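Local coordinates for SidF, inhibitor of growth family, member 3 (Legionella pneumophila subsp. pneumophila, PDB 4FYE), which probably removes phosphate from phosphoinositide lipids at membranes, as a bacterial phosphatase classed with the 3-phosphatases of phosphatidylinositol 3,4,5-trisphosphate, at residues R443-N446 with Q447-D451; P479-S482 with D483-Q487; E490-N493 with A494-E497; S544-Y547 with E548-Q552; N551-D554 with A555-A559. The protein carries 1 engineered substitution. One frame throughout, in Å; residues are numbered along the deposited sequence.

Overall arrangement
All five contacts are local, four within helices and contact 2 at a helix start, and together they trace one bundle on a flank of the chain. Contact 1 sits on helix 438-458. Contacts 2 and 3 lie at the start of helix 482-514 and further along it, their centres about 17 Å apart, and contacts 4 and 5 succeed one another on helix 522-583, sharing N551 and Q552. Contact 1 joins contact 5 through a salt bridge of D450 OD1 with R557 NH2 (2.8 Å) and joins contact 4 through N446 ND2 on H550 ND1 (2.8 Å). Apolar packing ties contact 2 to contact 5 and contact 3 to contact 4, whereas contacts 3 and 5 do not touch, their nearest atoms being about 10 Å apart.

Contact 1 (R443-N446 with Q447-D451); sequences RFVN and QMTDD
M448 lays its CG over one face of the F444 ring, one helical turn away. The methylene stands 3.8 Å from the ring centroid and only 15° off the normal, a CH-pi contact displaced toward the CZ side. The sulfur, SD, lies more obliquely, 4.7 Å from the centroid. CG lies beside the backbone N of M448 (chi1 -67°), which sets it over the ring, and a bend at the next bond keeps SD near it. On another side of the helix, Q447 NE2 sits above the face of the R443 guanidinium, 3.8 Å from CZ, with the amide plane turned 42° against it. This is packing of one donor group over another, not a hydrogen bond; the R443 NH1 group turns instead to Q440 OE1 and to a salt bridge with D385. Beneath the side chains runs the regular i to i+4 backbone pattern: Q447 N reaches R443 O at 2.8 Å, M448 N reaches F444 O at 3.0 Å, and D450 N reaches N446 O at 2.7 Å. Further out, M631 of helix 626-637 packs against both F444 and M448, while N446 pairs with H550, and D450 with R557, of helix 522-583. The whole is a Met-aromatic i, i+4 pair on a largely buried turn of alpha-helix 438-458, apolar on the flank toward helix 626-637 and polar on the flank toward helix 522-583.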
loop_
_atom_site.group_PDB
_atom_site.type_symbol
_atom_site.label_atom_id
_atom_site.label_comp_id
_atom_site.label_asym_id
_atom_site.label_seq_id
_atom_site.Cartn_x
_atom_site.Cartn_y
_atom_site.Cartn_z
ATOM N N ARG A 443 -0.383 -20.465 -8.853
ATOM C CA ARG A 443 -1.601 -20.541 -8.054
ATOM C C ARG A 443 -2.427 -19.232 -8.153
ATOM O O ARG A 443 -3.612 -19.254 -8.571
ATOM C CB ARG A 443 -1.208 -20.797 -6.614
ATOM C CG ARG A 443 -2.366 -20.855 -5.607
ATOM C CD ARG A 443 -1.943 -21.750 -4.450
ATOM N NE ARG A 443 -2.951 -21.789 -3.419
ATOM C CZ ARG A 443 -3.030 -20.934 -2.407
ATOM N NH1 ARG A 443 -2.118 -19.987 -2.269
ATOM N NH2 ARG A 443 -4.008 -21.078 -1.503
ATOM N N PHE A 444 -1.793 -18.107 -7.792
ATOM C CA PHE A 444 -2.431 -16.777 -7.837
ATOM C C PHE A 444 -3.041 -16.508 -9.216
ATOM O O PHE A 444 -4.196 -16.109 -9.334
ATOM C CB PHE A 444 -1.387 -15.714 -7.474
ATOM C CG PHE A 444 -1.878 -14.292 -7.590
ATOM C CD1 PHE A 444 -2.535 -13.682 -6.537
ATOM C CD2 PHE A 444 -1.658 -13.565 -8.761
ATOM C CE1 PHE A 444 -2.970 -12.367 -6.642
ATOM C CE2 PHE A 444 -2.068 -12.264 -8.869
ATOM C CZ PHE A 444 -2.736 -11.656 -7.805
ATOM N N VAL A 445 -2.305 -16.784 -10.277
ATOM C CA VAL A 445 -2.868 -16.532 -11.576
ATOM C C VAL A 445 -4.140 -17.354 -11.755
ATOM O O VAL A 445 -5.197 -16.826 -12.162
ATOM C CB VAL A 445 -1.827 -16.710 -12.705
ATOM C CG1 VAL A 445 -2.503 -16.794 -14.069
ATOM C CG2 VAL A 445 -0.839 -15.537 -12.702
ATOM N N ASN A 446 -4.086 -18.639 -11.412
ATOM C CA ASN A 446 -5.297 -19.488 -11.540
ATOM C C ASN A 446 -6.473 -18.928 -10.696
ATOM O O ASN A 446 -7.620 -18.840 -11.153
ATOM C CB ASN A 446 -5.004 -20.901 -11.083
ATOM C CG ASN A 446 -4.142 -21.660 -12.030
ATOM O OD1 ASN A 446 -4.175 -21.441 -13.256
ATOM N ND2 ASN A 446 -3.362 -22.604 -11.476
ATOM N N GLN A 447 -6.180 -18.540 -9.469
ATOM C CA GLN A 447 -7.259 -18.050 -8.599
ATOM C C GLN A 447 -7.963 -16.868 -9.221
ATOM O O GLN A 447 -9.178 -16.861 -9.337
ATOM C CB GLN A 447 -6.706 -17.627 -7.266
ATOM C CG GLN A 447 -6.002 -18.752 -6.547
ATOM C CD GLN A 447 -5.403 -18.315 -5.222
ATOM O OE1 GLN A 447 -4.642 -17.354 -5.141
ATOM N NE2 GLN A 447 -5.762 -19.026 -4.171
ATOM N N MET A 448 -7.173 -15.894 -9.659
ATOM C CA MET A 448 -7.680 -14.611 -10.131
ATOM C C MET A 448 -8.365 -14.850 -11.439
ATOM O O MET A 448 -9.356 -14.217 -11.760
ATOM C CB MET A 448 -6.515 -13.599 -10.342
ATOM C CG MET A 448 -5.804 -13.161 -9.060
ATOM S SD MET A 448 -6.925 -12.210 -8.007
ATOM C CE MET A 448 -6.936 -10.593 -8.816
ATOM N N THR A 449 -7.833 -15.759 -12.226
ATOM C CA THR A 449 -8.526 -16.044 -13.432
ATOM C C THR A 449 -9.863 -16.776 -13.157
ATOM O O THR A 449 -10.886 -16.397 -13.720
ATOM C CB THR A 449 -7.633 -16.639 -14.575
ATOM O OG1 THR A 449 -8.319 -17.723 -15.183
ATOM C CG2 THR A 449 -6.262 -17.126 -14.125
ATOM N N ASP A 450 -9.885 -17.776 -12.275
ATOM C CA ASP A 450 -11.176 -18.423 -11.869
ATOM C C ASP A 450 -12.200 -17.373 -11.317
ATOM O O ASP A 450 -13.367 -17.355 -11.743
ATOM C CB ASP A 450 -10.944 -19.631 -10.907
ATOM C CG ASP A 450 -10.238 -20.882 -11.619
ATOM O OD1 ASP A 450 -10.781 -21.401 -12.628
ATOM O OD2 ASP A 450 -9.158 -21.383 -11.173
ATOM N N ASP A 451 -11.740 -16.446 -10.448
ATOM C CA ASP A 451 -12.613 -15.368 -9.927
ATOM C C ASP A 451 -13.160 -14.543 -11.048
ATOM O O ASP A 451 -14.292 -14.076 -10.982
ATOM C CB ASP A 451 -11.875 -14.391 -9.015
ATOM C CG ASP A 451 -11.316 -15.037 -7.801
ATOM O OD1 ASP A 451 -11.448 -16.269 -7.661
ATOM O OD2 ASP A 451 -10.732 -14.321 -6.983
#

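Contact 2 (P479-S482 with D483-Q487); sequences PDVS and DLNQQ
V481 and L484 meet by their methyl groups, CG2 of the valine touching CD1 of the leucine at 3.5 Å, the two side chains crossing at about a right angle. The other valine branch, CG1, falls between the backbone N and the carbonyl carbon (chi1 77°) and comes 3.4 Å from N485 ND2. That amide nitrogen packs on the methyl and makes its weak hydrogen bond to D450 of helix 438-458. Both V481 and L484 also rest on I553 of helix 522-583, which places this helix start against its neighbour. V481 holds the N-cap position of helix 482-514, in a region predicted to be coiled coil, although its side chain has no polar atom. Just before it, D480 OD2 takes the S482 hydroxyl at 2.6 Å, nearly in line with the carboxylate C-O bond, and a weak bond from S482 N at 3.4 Å, consistent with a loose Asx turn. The backbone bonds of the first turn follow. N485 N meets V481 O at 3.1 Å with an N-H...O angle of 162°, and Q486 N meets S482 O at 2.9 Å.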
loop_
_atom_site.group_PDB
_atom_site.type_symbol
_atom_site.label_atom_id
_atom_site.label_comp_id
_atom_site.label_asym_id
_atom_site.label_seq_id
_atom_site.Cartn_x
_atom_site.Cartn_y
_atom_site.Cartn_z
ATOM N N PRO A 479 -9.409 -23.293 -21.087
ATOM C CA PRO A 479 -9.631 -24.720 -21.276
ATOM C C PRO A 479 -10.376 -25.364 -20.101
ATOM O O PRO A 479 -10.254 -24.918 -18.976
ATOM C CB PRO A 479 -8.211 -25.285 -21.424
ATOM C CG PRO A 479 -7.295 -24.253 -20.853
ATOM C CD PRO A 479 -8.060 -22.986 -20.580
ATOM N N ASP A 480 -11.147 -26.408 -20.387
ATOM C CA ASP A 480 -11.950 -27.119 -19.392
ATOM C C ASP A 480 -11.056 -27.778 -18.351
ATOM O O ASP A 480 -10.435 -28.822 -18.592
ATOM C CB ASP A 480 -12.829 -28.173 -20.095
ATOM C CG ASP A 480 -13.769 -28.919 -19.142
ATOM O OD1 ASP A 480 -14.446 -29.860 -19.652
ATOM O OD2 ASP A 480 -13.854 -28.579 -17.922
ATOM N N VAL A 481 -11.019 -27.174 -17.179
ATOM C CA VAL A 481 -10.140 -27.636 -16.122
ATOM C C VAL A 481 -10.909 -27.862 -14.809
ATOM O O VAL A 481 -10.342 -27.872 -13.711
ATOM C CB VAL A 481 -8.975 -26.638 -15.977
ATOM C CG1 VAL A 481 -9.407 -25.379 -15.230
ATOM C CG2 VAL A 481 -7.758 -27.307 -15.365
ATOM N N SER A 482 -12.209 -28.084 -14.959
ATOM C CA SER A 482 -13.142 -28.225 -13.835
ATOM C C SER A 482 -12.713 -29.370 -12.940
ATOM O O SER A 482 -12.873 -29.324 -11.705
ATOM C CB SER A 482 -14.554 -28.496 -14.358
ATOM O OG SER A 482 -14.767 -27.907 -15.634
ATOM N N ASP A 483 -12.156 -30.380 -13.612
ATOM C CA ASP A 483 -11.603 -31.569 -13.011
ATOM C C ASP A 483 -10.588 -31.259 -11.928
ATOM O O ASP A 483 -10.839 -31.478 -10.742
ATOM C CB ASP A 483 -10.959 -32.422 -14.093
ATOM C CG ASP A 483 -11.169 -33.891 -13.846
ATOM O OD1 ASP A 483 -11.871 -34.196 -12.844
ATOM O OD2 ASP A 483 -10.665 -34.731 -14.647
ATOM N N LEU A 484 -9.440 -30.732 -12.337
ATOM C CA LEU A 484 -8.402 -30.392 -11.376
ATOM C C LEU A 484 -8.855 -29.342 -10.360
ATOM O O LEU A 484 -8.417 -29.364 -9.209
ATOM C CB LEU A 484 -7.142 -29.961 -12.088
ATOM C CG LEU A 484 -6.543 -30.956 -13.080
ATOM C CD1 LEU A 484 -6.049 -30.200 -14.309
ATOM C CD2 LEU A 484 -5.400 -31.727 -12.432
ATOM N N ASN A 485 -9.740 -28.434 -10.774
ATOM C CA ASN A 485 -10.294 -27.418 -9.843
ATOM C C ASN A 485 -11.063 -28.079 -8.690
ATOM O O ASN A 485 -10.900 -27.692 -7.524
ATOM C CB ASN A 485 -11.156 -26.372 -10.577
ATOM C CG ASN A 485 -10.365 -25.125 -10.963
ATOM O OD1 ASN A 485 -9.540 -24.647 -10.195
ATOM N ND2 ASN A 485 -10.631 -24.586 -12.141
ATOM N N GLN A 486 -11.864 -29.100 -9.034
ATOM C CA GLN A 486 -12.574 -29.943 -8.062
ATOM C C GLN A 486 -11.626 -30.605 -7.056
ATOM O O GLN A 486 -11.833 -30.548 -5.834
ATOM C CB GLN A 486 -13.357 -31.041 -8.802
ATOM C CG GLN A 486 -14.499 -31.656 -8.015
ATOM C CD GLN A 486 -15.609 -30.649 -7.755
ATOM O OE1 GLN A 486 -16.676 -30.752 -8.346
ATOM N NE2 GLN A 486 -15.353 -29.657 -6.887
ATOM N N GLN A 487 -10.582 -31.220 -7.601
ATOM C CA GLN A 487 -9.544 -31.874 -6.822
ATOM C C GLN A 487 -8.785 -30.927 -5.860
ATOM O O GLN A 487 -8.216 -31.379 -4.852
ATOM C CB GLN A 487 -8.548 -32.505 -7.795
ATOM C CG GLN A 487 -9.093 -33.631 -8.676
ATOM C CD GLN A 487 -7.942 -34.462 -9.269
ATOM O OE1 GLN A 487 -7.952 -34.792 -10.463
ATOM N NE2 GLN A 487 -6.949 -34.779 -8.428
#

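Contact 3 (E490-N493 with A494-E497)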
loop_
_atom_site.group_PDB
_atom_site.type_symbol
_atom_site.label_atom_id
_atom_site.label_comp_id
_atom_site.label_asym_id
_atom_site.label_seq_id
_atom_site.Cartn_x
_atom_site.Cartn_y
_atom_site.Cartn_z
ATOM N N GLU A 490 -11.549 -29.532 -3.063
ATOM C CA GLU A 490 -11.572 -30.667 -2.120
ATOM C C GLU A 490 -10.342 -30.663 -1.182
ATOM O O GLU A 490 -10.506 -30.647 0.056
ATOM C CB GLU A 490 -11.741 -32.039 -2.815
ATOM C CG GLU A 490 -13.110 -32.292 -3.414
ATOM C CD GLU A 490 -13.143 -33.539 -4.312
ATOM O OE1 GLU A 490 -12.284 -33.671 -5.220
ATOM O OE2 GLU A 490 -14.037 -34.398 -4.109
ATOM N N LYS A 491 -9.122 -30.638 -1.723
ATOM C CA LYS A 491 -7.996 -30.634 -0.775
ATOM C C LYS A 491 -7.839 -29.392 0.089
ATOM O O LYS A 491 -7.378 -29.490 1.228
ATOM C CB LYS A 491 -6.658 -31.057 -1.366
ATOM C CG LYS A 491 -5.748 -31.581 -0.254
ATOM C CD LYS A 491 -4.255 -31.515 -0.599
ATOM C CE LYS A 491 -3.853 -32.420 -1.765
ATOM N NZ LYS A 491 -3.680 -33.877 -1.439
ATOM N N GLU A 492 -8.215 -28.235 -0.439
ATOM C CA GLU A 492 -8.108 -27.006 0.351
ATOM C C GLU A 492 -9.098 -27.049 1.508
ATOM O O GLU A 492 -8.808 -26.592 2.617
ATOM C CB GLU A 492 -8.290 -25.750 -0.507
ATOM C CG GLU A 492 -7.746 -24.479 0.156
ATOM C CD GLU A 492 -6.307 -24.094 -0.232
ATOM O OE1 GLU A 492 -6.027 -23.739 -1.415
ATOM O OE2 GLU A 492 -5.442 -24.096 0.676
ATOM N N ASN A 493 -10.256 -27.650 1.266
ATOM C CA ASN A 493 -11.182 -27.961 2.367
ATOM C C ASN A 493 -10.667 -28.920 3.485
ATOM O O ASN A 493 -10.925 -28.676 4.663
ATOM C CB ASN A 493 -12.558 -28.278 1.801
ATOM C CG ASN A 493 -13.222 -27.029 1.186
ATOM O OD1 ASN A 493 -12.981 -25.895 1.617
ATOM N ND2 ASN A 493 -14.055 -27.235 0.183
ATOM N N ALA A 494 -9.860 -29.921 3.132
ATOM C CA ALA A 494 -9.156 -30.784 4.118
ATOM C C ALA A 494 -8.191 -30.050 5.092
ATOM O O ALA A 494 -7.998 -30.459 6.268
ATOM C CB ALA A 494 -8.413 -31.898 3.388
ATOM N N LEU A 495 -7.590 -28.977 4.579
ATOM C CA LEU A 495 -6.655 -28.123 5.322
ATOM C C LEU A 495 -7.254 -27.279 6.417
ATOM O O LEU A 495 -6.579 -26.946 7.401
ATOM C CB LEU A 495 -5.948 -27.170 4.359
ATOM C CG LEU A 495 -4.652 -27.700 3.758
ATOM C CD1 LEU A 495 -4.126 -26.683 2.766
ATOM C CD2 LEU A 495 -3.605 -27.942 4.839
ATOM N N LYS A 496 -8.512 -26.909 6.228
ATOM C CA LYS A 496 -9.187 -25.967 7.123
ATOM C C LYS A 496 -9.071 -26.371 8.581
ATOM O O LYS A 496 -8.560 -25.602 9.380
ATOM C CB LYS A 496 -10.648 -25.752 6.711
ATOM C CG LYS A 496 -10.896 -25.308 5.250
ATOM C CD LYS A 496 -10.021 -24.165 4.695
ATOM C CE LYS A 496 -10.482 -23.718 3.292
ATOM N NZ LYS A 496 -9.574 -22.734 2.614
ATOM N N GLU A 497 -9.498 -27.592 8.907
ATOM C CA GLU A 497 -9.320 -28.174 10.242
ATOM C C GLU A 497 -7.870 -27.971 10.782
ATOM O O GLU A 497 -7.619 -27.226 11.748
ATOM C CB GLU A 497 -9.675 -29.650 10.170
ATOM C CG GLU A 497 -10.471 -30.180 11.350
ATOM C CD GLU A 497 -10.203 -29.400 12.622
ATOM O OE1 GLU A 497 -9.074 -29.487 13.153
ATOM O OE2 GLU A 497 -11.127 -28.698 13.090
#
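E492 and K496, one turn apart on helix 482-514, touch without pairing their charges. K496 bends at chi2 (-47°) and curls back along the helix, bringing its CE to 3.4 Å from E492 O and its NZ to 3.5 Å from E492 CG. The ammonium NZ stays 4.8 Å from the carboxylate OE2, too far for a salt bridge, and is satisfied by D388 O instead. The two oxygens of E492 have long, weak ionic partners, OE1 with R443 and OE2 with K499, while OE2 also lies against the methyl CD1 of L495. N493 OD1 adds only a packing contact to K496 CE. Among the backbone groups, A494 N makes an ordinary bond to E490 O (3.2 Å). L495 N is shared weakly between K491 O at 3.4 Å and E492 O at 3.3 Å. K496 N reaches back only three residues, weakly, to N493 O at 3.4 Å. The weak bonds, partly to i-3 acceptors, suggest that the backbone is less regularly hydrogen-bonded here, and the lysine and glutamate probably influence each other only by weak, solvent-screened attraction.

Contact 4 (S544-Y547 with E548-Q552)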
loop_
_atom_site.group_PDB
_atom_site.type_symbol
_atom_site.label_atom_id
_atom_site.label_comp_id
_atom_site.label_asym_id
_atom_site.label_seq_id
_atom_site.Cartn_x
_atom_site.Cartn_y
_atom_site.Cartn_z
ATOM N N SER A 544 2.014 -28.550 -0.924
ATOM C CA SER A 544 2.690 -29.178 -2.079
ATOM C C SER A 544 1.797 -29.819 -3.133
ATOM O O SER A 544 1.982 -29.556 -4.320
ATOM C CB SER A 544 3.695 -30.226 -1.629
ATOM O OG SER A 544 4.834 -29.593 -1.110
ATOM N N ALA A 545 0.854 -30.662 -2.723
ATOM C CA ALA A 545 0.091 -31.412 -3.713
ATOM C C ALA A 545 -0.871 -30.488 -4.456
ATOM O O ALA A 545 -1.102 -30.641 -5.665
ATOM C CB ALA A 545 -0.639 -32.596 -3.078
ATOM N N ILE A 546 -1.416 -29.520 -3.712
ATOM C CA ILE A 546 -2.233 -28.415 -4.253
ATOM C C ILE A 546 -1.469 -27.604 -5.304
ATOM O O ILE A 546 -1.975 -27.350 -6.412
ATOM C CB ILE A 546 -2.720 -27.509 -3.111
ATOM C CG1 ILE A 546 -3.741 -28.274 -2.275
ATOM C CG2 ILE A 546 -3.336 -26.217 -3.646
ATOM C CD1 ILE A 546 -4.168 -27.607 -0.991
ATOM N N TYR A 547 -0.243 -27.210 -4.972
ATOM C CA TYR A 547 0.603 -26.587 -5.963
ATOM C C TYR A 547 0.750 -27.462 -7.218
ATOM O O TYR A 547 0.608 -26.957 -8.350
ATOM C CB TYR A 547 1.966 -26.266 -5.357
ATOM C CG TYR A 547 1.956 -25.039 -4.490
ATOM C CD1 TYR A 547 1.311 -23.885 -4.914
ATOM C CD2 TYR A 547 2.620 -25.015 -3.252
ATOM C CE1 TYR A 547 1.308 -22.738 -4.127
ATOM C CE2 TYR A 547 2.633 -23.870 -2.452
ATOM C CZ TYR A 547 1.974 -22.729 -2.890
ATOM O OH TYR A 547 1.944 -21.555 -2.113
ATOM N N GLU A 548 0.988 -28.771 -7.005
ATOM C CA GLU A 548 1.263 -29.731 -8.093
ATOM C C GLU A 548 0.100 -29.661 -9.064
ATOM O O GLU A 548 0.281 -29.704 -10.284
ATOM C CB GLU A 548 1.417 -31.175 -7.564
ATOM C CG GLU A 548 2.818 -31.610 -7.118
ATOM C CD GLU A 548 3.552 -32.495 -8.138
ATOM O OE1 GLU A 548 3.216 -33.707 -8.264
ATOM O OE2 GLU A 548 4.496 -31.989 -8.800
ATOM N N LEU A 549 -1.096 -29.517 -8.497
ATOM C CA LEU A 549 -2.327 -29.455 -9.281
ATOM C C LEU A 549 -2.435 -28.133 -10.045
ATOM O O LEU A 549 -2.737 -28.130 -11.265
ATOM C CB LEU A 549 -3.528 -29.695 -8.372
ATOM C CG LEU A 549 -3.628 -31.150 -7.887
ATOM C CD1 LEU A 549 -4.772 -31.355 -6.888
ATOM C CD2 LEU A 549 -3.758 -32.103 -9.070
ATOM N N HIS A 550 -2.160 -27.023 -9.332
ATOM C CA HIS A 550 -2.094 -25.724 -9.966
ATOM C C HIS A 550 -1.142 -25.775 -11.122
ATOM O O HIS A 550 -1.463 -25.302 -12.215
ATOM C CB HIS A 550 -1.720 -24.587 -8.992
ATOM C CG HIS A 550 -2.918 -23.997 -8.240
ATOM N ND1 HIS A 550 -3.962 -23.416 -8.864
ATOM C CD2 HIS A 550 -3.212 -23.938 -6.882
ATOM C CE1 HIS A 550 -4.893 -23.026 -7.964
ATOM N NE2 HIS A 550 -4.429 -23.340 -6.750
ATOM N N ASN A 551 0.021 -26.381 -10.917
ATOM C CA ASN A 551 1.018 -26.402 -11.990
ATOM C C ASN A 551 0.483 -27.130 -13.222
ATOM O O ASN A 551 0.770 -26.750 -14.346
ATOM C CB ASN A 551 2.372 -26.944 -11.499
ATOM C CG ASN A 551 3.063 -25.965 -10.534
ATOM O OD1 ASN A 551 3.767 -26.355 -9.593
ATOM N ND2 ASN A 551 2.842 -24.677 -10.758
ATOM N N GLN A 552 -0.358 -28.128 -13.016
ATOM C CA GLN A 552 -0.959 -28.792 -14.172
ATOM C C GLN A 552 -1.997 -27.892 -14.857
ATOM O O GLN A 552 -2.142 -27.906 -16.089
ATOM C CB GLN A 552 -1.591 -30.129 -13.778
ATOM C CG GLN A 552 -0.606 -31.221 -13.376
ATOM C CD GLN A 552 -1.345 -32.399 -12.759
ATOM O OE1 GLN A 552 -2.080 -33.124 -13.448
ATOM N NE2 GLN A 552 -1.182 -32.572 -11.444
#
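The H550 imidazole stands beside I546, one turn earlier on helix 522-583, the two side chains pointing the same way. Its CD2 comes 4.0 Å from I546 CG2, and I546 O approaches the ring obliquely, 3.7 Å from CD2. This is i, i+4 packing on the long alpha-helix of a predicted coiled coil, facing helix 438-458 with Y547 and H550 and helix 482-514 with I546, L549 and H550. R443 of helix 438-458 packs against both the H550 ring and the Y547 ring, while I488 of helix 482-514 also touches H550. With CG1 beside the backbone N (chi1 -69°), I546 turns its CG2 branch to the histidine. The ring's ND1 accepts the N446 amide, which should fix its rotation and make the other ring nitrogen, NE2, the likelier carrier of a proton. The Y547 hydroxyl is hydrogen-bonded to Q440. Along the backbone, E548 N binds S544 O and H550 N binds I546 O, the second nearly straight at 171°. L549 N is divided, bonding A545 O at 3.0 Å and, weakly, I546 O at 3.1 Å. Q552, which touches L484 of helix 482-514, folds its NE2 back to E548 O in a weak bond of 3.4 Å. The shortest backbone bond of the turn runs from N551 N to Y547 O, at 2.7 Å.

Contact 5 (N551-D554 with A555-A559); sequences NQID and ALRKA
K558 N bonds D554 O at 2.7 Å, and R557 N meets I553 O at 2.9 Å, whereas the A555 N to N551 O bond is long at 3.3 Å though almost straight (177°). Side chains meet chiefly between I553 and R557, which run alongside each other in the same direction. The methyl CG2 of I553 touches R557 CD at 3.5 Å and lies oblique to the guanidinium; its modelled approach to NH1 is so short that its exact place is doubtful. From a bend at chi2 (134°) the arginine continues fully extended through CD and NE, so that the guanidinium is carried past the isoleucine to helix 438-458. There NH2 forms a salt bridge with D450, and NH1 a hydrogen bond with N446 OD1. I553 meanwhile packs on N485 and I488 of helix 482-514, and D554 OD1 is hydrogen-bonded to the hydroxyl of Y613 in helix 590-614. One turn of helix 522-583, within a predicted coiled coil, thus faces three helices at once. The guanidinium is buried, with an apolar branch along its stem and an acid and an amide oxygen at its end, which implies that its positive charge is probably balanced locally by D450.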
loop_
_atom_site.group_PDB
_atom_site.type_symbol
_atom_site.label_atom_id
_atom_site.label_comp_id
_atom_site.label_asym_id
_atom_site.label_seq_id
_atom_site.Cartn_x
_atom_site.Cartn_y
_atom_site.Cartn_z
ATOM N N ASN A 551 0.021 -26.381 -10.917
ATOM C CA ASN A 551 1.018 -26.402 -11.990
ATOM C C ASN A 551 0.483 -27.130 -13.222
ATOM O O ASN A 551 0.770 -26.750 -14.346
ATOM C CB ASN A 551 2.372 -26.944 -11.499
ATOM C CG ASN A 551 3.063 -25.965 -10.534
ATOM O OD1 ASN A 551 3.767 -26.355 -9.593
ATOM N ND2 ASN A 551 2.842 -24.677 -10.758
ATOM N N GLN A 552 -0.358 -28.128 -13.016
ATOM C CA GLN A 552 -0.959 -28.792 -14.172
ATOM C C GLN A 552 -1.997 -27.892 -14.857
ATOM O O GLN A 552 -2.142 -27.906 -16.089
ATOM C CB GLN A 552 -1.591 -30.129 -13.778
ATOM C CG GLN A 552 -0.606 -31.221 -13.376
ATOM C CD GLN A 552 -1.345 -32.399 -12.759
ATOM O OE1 GLN A 552 -2.080 -33.124 -13.448
ATOM N NE2 GLN A 552 -1.182 -32.572 -11.444
ATOM N N ILE A 553 -2.713 -27.099 -14.064
ATOM C CA ILE A 553 -3.677 -26.172 -14.659
ATOM C C ILE A 553 -2.975 -25.092 -15.502
ATOM O O ILE A 553 -3.384 -24.779 -16.631
ATOM C CB ILE A 553 -4.598 -25.579 -13.587
ATOM C CG1 ILE A 553 -5.482 -26.710 -13.052
ATOM C CG2 ILE A 553 -5.386 -24.386 -14.136
ATOM C CD1 ILE A 553 -6.423 -26.359 -11.920
ATOM N N ASP A 554 -1.894 -24.567 -14.949
ATOM C CA ASP A 554 -1.046 -23.589 -15.608
ATOM C C ASP A 554 -0.646 -24.003 -17.030
ATOM O O ASP A 554 -0.899 -23.273 -17.996
ATOM C CB ASP A 554 0.214 -23.420 -14.757
ATOM C CG ASP A 554 0.740 -22.019 -14.780
ATOM O OD1 ASP A 554 1.972 -21.883 -14.871
ATOM O OD2 ASP A 554 -0.076 -21.065 -14.705
ATOM N N ALA A 555 -0.036 -25.188 -17.134
ATOM C CA ALA A 555 0.345 -25.808 -18.415
ATOM C C ALA A 555 -0.729 -25.685 -19.488
ATOM O O ALA A 555 -0.456 -25.253 -20.615
ATOM C CB ALA A 555 0.677 -27.281 -18.203
ATOM N N LEU A 556 -1.945 -26.067 -19.112
ATOM C CA LEU A 556 -3.073 -26.042 -20.022
ATOM C C LEU A 556 -3.567 -24.630 -20.306
ATOM O O LEU A 556 -3.969 -24.316 -21.425
ATOM C CB LEU A 556 -4.209 -26.900 -19.482
ATOM C CG LEU A 556 -3.937 -28.413 -19.570
ATOM C CD1 LEU A 556 -4.957 -29.115 -18.695
ATOM C CD2 LEU A 556 -3.946 -28.976 -20.997
ATOM N N ARG A 557 -3.525 -23.756 -19.317
ATOM C CA ARG A 557 -3.889 -22.378 -19.621
ATOM C C ARG A 557 -2.874 -21.807 -20.604
ATOM O O ARG A 557 -3.226 -21.120 -21.575
ATOM C CB ARG A 557 -4.064 -21.548 -18.350
ATOM C CG ARG A 557 -5.544 -21.467 -17.913
ATOM C CD ARG A 557 -5.800 -21.700 -16.419
ATOM N NE ARG A 557 -7.205 -21.451 -16.105
ATOM C CZ ARG A 557 -7.785 -21.577 -14.913
ATOM N NH1 ARG A 557 -7.110 -21.961 -13.847
ATOM N NH2 ARG A 557 -9.073 -21.316 -14.788
ATOM N N LYS A 558 -1.622 -22.171 -20.382
ATOM C CA LYS A 558 -0.513 -21.614 -21.134
ATOM C C LYS A 558 -0.684 -21.995 -22.612
ATOM O O LYS A 558 -0.744 -21.137 -23.491
ATOM C CB LYS A 558 0.802 -22.131 -20.536
ATOM C CG LYS A 558 2.100 -21.683 -21.210
ATOM C CD LYS A 558 3.278 -22.107 -20.330
ATOM C CE LYS A 558 4.478 -21.168 -20.379
ATOM N NZ LYS A 558 5.307 -21.488 -21.547
ATOM N N ALA A 559 -0.809 -23.282 -22.880
ATOM C CA ALA A 559 -0.997 -23.721 -24.260
ATOM C C ALA A 559 -2.277 -23.138 -24.876
ATOM O O ALA A 559 -2.312 -22.862 -26.084
ATOM C CB ALA A 559 -1.009 -25.239 -24.352
#